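Local atomic coordinates of putative uncharacterized protein TTHA1012 (Thermus thermophilus, PDB entry 2YZY), a protein that is of unknown function but probably, like LolA relatives, carries lipoproteins or other lipid-bearing molecules toward the outer membrane. Residues Met129-Val134 / Leu148-Ala153. Numbering follows the deposited sequence.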
loop_
_atom_site.group_PDB
_atom_site.type_symbol
_atom_site.label_atom_id
_atom_site.label_comp_id
_atom_site.label_asym_id
_atom_site.label_seq_id
_atom_site.Cartn_x
_atom_site.Cartn_y
_atom_site.Cartn_z
ATOM N N MET A 129 -5.798 -19.729 2.641
ATOM C CA MET A 129 -4.452 -19.989 3.130
ATOM C C MET A 129 -3.490 -18.906 2.667
ATOM O O MET A 129 -3.512 -18.490 1.508
ATOM C CB MET A 129 -3.956 -21.357 2.655
ATOM C CG MET A 129 -4.660 -22.533 3.312
ATOM S SD MET A 129 -4.651 -22.409 5.113
ATOM C CE MET A 129 -2.905 -22.181 5.432
ATOM N N ALA A 130 -2.646 -18.453 3.584
ATOM C CA ALA A 130 -1.680 -17.414 3.277
ATOM C C ALA A 130 -0.329 -17.721 3.899
ATOM O O ALA A 130 -0.233 -18.479 4.868
ATOM C CB ALA A 130 -2.186 -16.074 3.795
ATOM N N TRP A 131 0.712 -17.135 3.324
ATOM C CA TRP A 131 2.063 -17.289 3.841
ATOM C C TRP A 131 2.282 -16.148 4.821
ATOM O O TRP A 131 1.863 -15.017 4.562
ATOM C CB TRP A 131 3.102 -17.153 2.728
ATOM C CG TRP A 131 3.179 -18.299 1.780
ATOM C CD1 TRP A 131 3.549 -19.582 2.068
ATOM C CD2 TRP A 131 2.943 -18.255 0.368
ATOM N NE1 TRP A 131 3.563 -20.338 0.921
ATOM C CE2 TRP A 131 3.195 -19.550 -0.138
ATOM C CE3 TRP A 131 2.546 -17.246 -0.520
ATOM C CZ2 TRP A 131 3.064 -19.864 -1.496
ATOM C CZ3 TRP A 131 2.415 -17.559 -1.873
ATOM C CH2 TRP A 131 2.674 -18.860 -2.344
ATOM N N LYS A 132 2.922 -16.442 5.946
ATOM C CA LYS A 132 3.230 -15.412 6.926
ATOM C C LYS A 132 4.730 -15.157 6.859
ATOM O O LYS A 132 5.530 -16.038 7.181
ATOM C CB LYS A 132 2.862 -15.852 8.348
ATOM C CG LYS A 132 3.267 -14.829 9.420
ATOM C CD LYS A 132 3.109 -15.380 10.837
ATOM C CE LYS A 132 3.574 -14.371 11.881
ATOM N NZ LYS A 132 3.782 -15.008 13.219
ATOM N N LEU A 133 5.112 -13.965 6.413
ATOM C CA LEU A 133 6.519 -13.606 6.330
ATOM C C LEU A 133 6.842 -12.713 7.520
ATOM O O LEU A 133 6.022 -11.893 7.932
ATOM C CB LEU A 133 6.814 -12.853 5.030
ATOM C CG LEU A 133 6.432 -13.515 3.702
ATOM C CD1 LEU A 133 6.854 -12.600 2.554
ATOM C CD2 LEU A 133 7.104 -14.872 3.576
ATOM N N VAL A 134 8.032 -12.881 8.082
ATOM C CA VAL A 134 8.440 -12.081 9.224
ATOM C C VAL A 134 9.845 -11.538 9.008
ATOM O O VAL A 134 10.664 -12.165 8.339
ATOM C CB VAL A 134 8.396 -12.911 10.530
ATOM C CG1 VAL A 134 6.966 -13.326 10.827
ATOM C CG2 VAL A 134 9.278 -14.143 10.402
ATOM N N LEU A 148 4.158 -9.844 7.214
ATOM C CA LEU A 148 3.576 -9.614 5.898
ATOM C C LEU A 148 2.854 -10.895 5.506
ATOM O O LEU A 148 3.463 -11.960 5.440
ATOM C CB LEU A 148 4.663 -9.291 4.865
ATOM C CG LEU A 148 4.188 -9.145 3.409
ATOM C CD1 LEU A 148 3.117 -8.063 3.315
ATOM C CD2 LEU A 148 5.367 -8.795 2.510
ATOM N N TYR A 149 1.553 -10.787 5.261
ATOM C CA TYR A 149 0.738 -11.940 4.890
ATOM C C TYR A 149 0.420 -11.916 3.404
ATOM O O TYR A 149 -0.095 -10.920 2.884
ATOM C CB TYR A 149 -0.546 -11.938 5.721
ATOM C CG TYR A 149 -0.282 -12.073 7.202
ATOM C CD1 TYR A 149 -0.213 -13.327 7.806
ATOM C CD2 TYR A 149 -0.058 -10.949 7.995
ATOM C CE1 TYR A 149 0.071 -13.459 9.166
ATOM C CE2 TYR A 149 0.228 -11.068 9.354
ATOM C CZ TYR A 149 0.291 -12.328 9.930
ATOM O OH TYR A 149 0.573 -12.455 11.271
ATOM N N ILE A 150 0.733 -13.021 2.730
ATOM C CA ILE A 150 0.523 -13.155 1.291
ATOM C C ILE A 150 -0.424 -14.306 0.962
ATOM O O ILE A 150 -0.182 -15.451 1.355
ATOM C CB ILE A 150 1.866 -13.425 0.567
ATOM C CG1 ILE A 150 2.885 -12.331 0.911
ATOM C CG2 ILE A 150 1.638 -13.530 -0.941
ATOM C CD1 ILE A 150 2.471 -10.923 0.489
ATOM N N LEU A 151 -1.500 -14.001 0.239
ATOM C CA LEU A 151 -2.468 -15.018 -0.163
ATOM C C LEU A 151 -1.740 -16.029 -1.056
ATOM O O LEU A 151 -1.026 -15.644 -1.978
ATOM C CB LEU A 151 -3.623 -14.367 -0.938
ATOM C CG LEU A 151 -4.761 -15.278 -1.413
ATOM C CD1 LEU A 151 -5.467 -15.892 -0.219
ATOM C CD2 LEU A 151 -5.751 -14.470 -2.243
ATOM N N LYS A 152 -1.916 -17.319 -0.782
ATOM C CA LYS A 152 -1.240 -18.353 -1.571
ATOM C C LYS A 152 -1.846 -18.635 -2.947
ATOM O O LYS A 152 -1.124 -18.687 -3.942
ATOM C CB LYS A 152 -1.171 -19.665 -0.780
ATOM C CG LYS A 152 -0.261 -19.613 0.441
ATOM C CD LYS A 152 -0.217 -20.952 1.173
ATOM C CE LYS A 152 0.399 -22.049 0.317
ATOM N NZ LYS A 152 0.436 -23.358 1.034
ATOM N N ALA A 153 -3.163 -18.817 -2.997
ATOM C CA ALA A 153 -3.861 -19.131 -4.246
ATOM C C ALA A 153 -3.710 -18.076 -5.339
ATOM O O ALA A 153 -3.640 -18.405 -6.524
ATOM C CB ALA A 153 -5.336 -19.372 -3.960
HETATM O O HOH W 1 -4.910 -19.205 -0.765
#
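K152 lays its side chain across the indole of W131 at about a right angle. CG of K152 sits over the centre of the six-membered ring, 3.5 Å from its centroid, in a CH-pi contact. The K152 chain then bends at chi3 (64°), which brings CE to 3.6 Å from NE1 of W131. Its ammonium forms a salt bridge with E122. I150 meets the indole edge in the ring plane, with CG2 3.8 Å from CE3 of W131. An alanine in place of W131 would probably leave the K152 methylenes without the ring they lie on and open a gap beside I150 CG2. The two strands form an antiparallel beta hairpin in a LolA-like fold. W131, L133 and I150 pack on I11 of helix 7-18, which lies against this face. L133 and L148 run side by side there, with L133 CD1 4.1 Å from L148 CD2. On the opposite face K132 extends alongside the Y149 ring, with CG 3.5 Å from CE1. K132 NZ makes a salt bridge with E120, and Y149 OH hydrogen-bonds E147. W131 and I150 exchange two backbone hydrogen bonds. Beyond L151, K152 N bonds M129 O at 3.0 Å, and a water links that oxygen to A153 N.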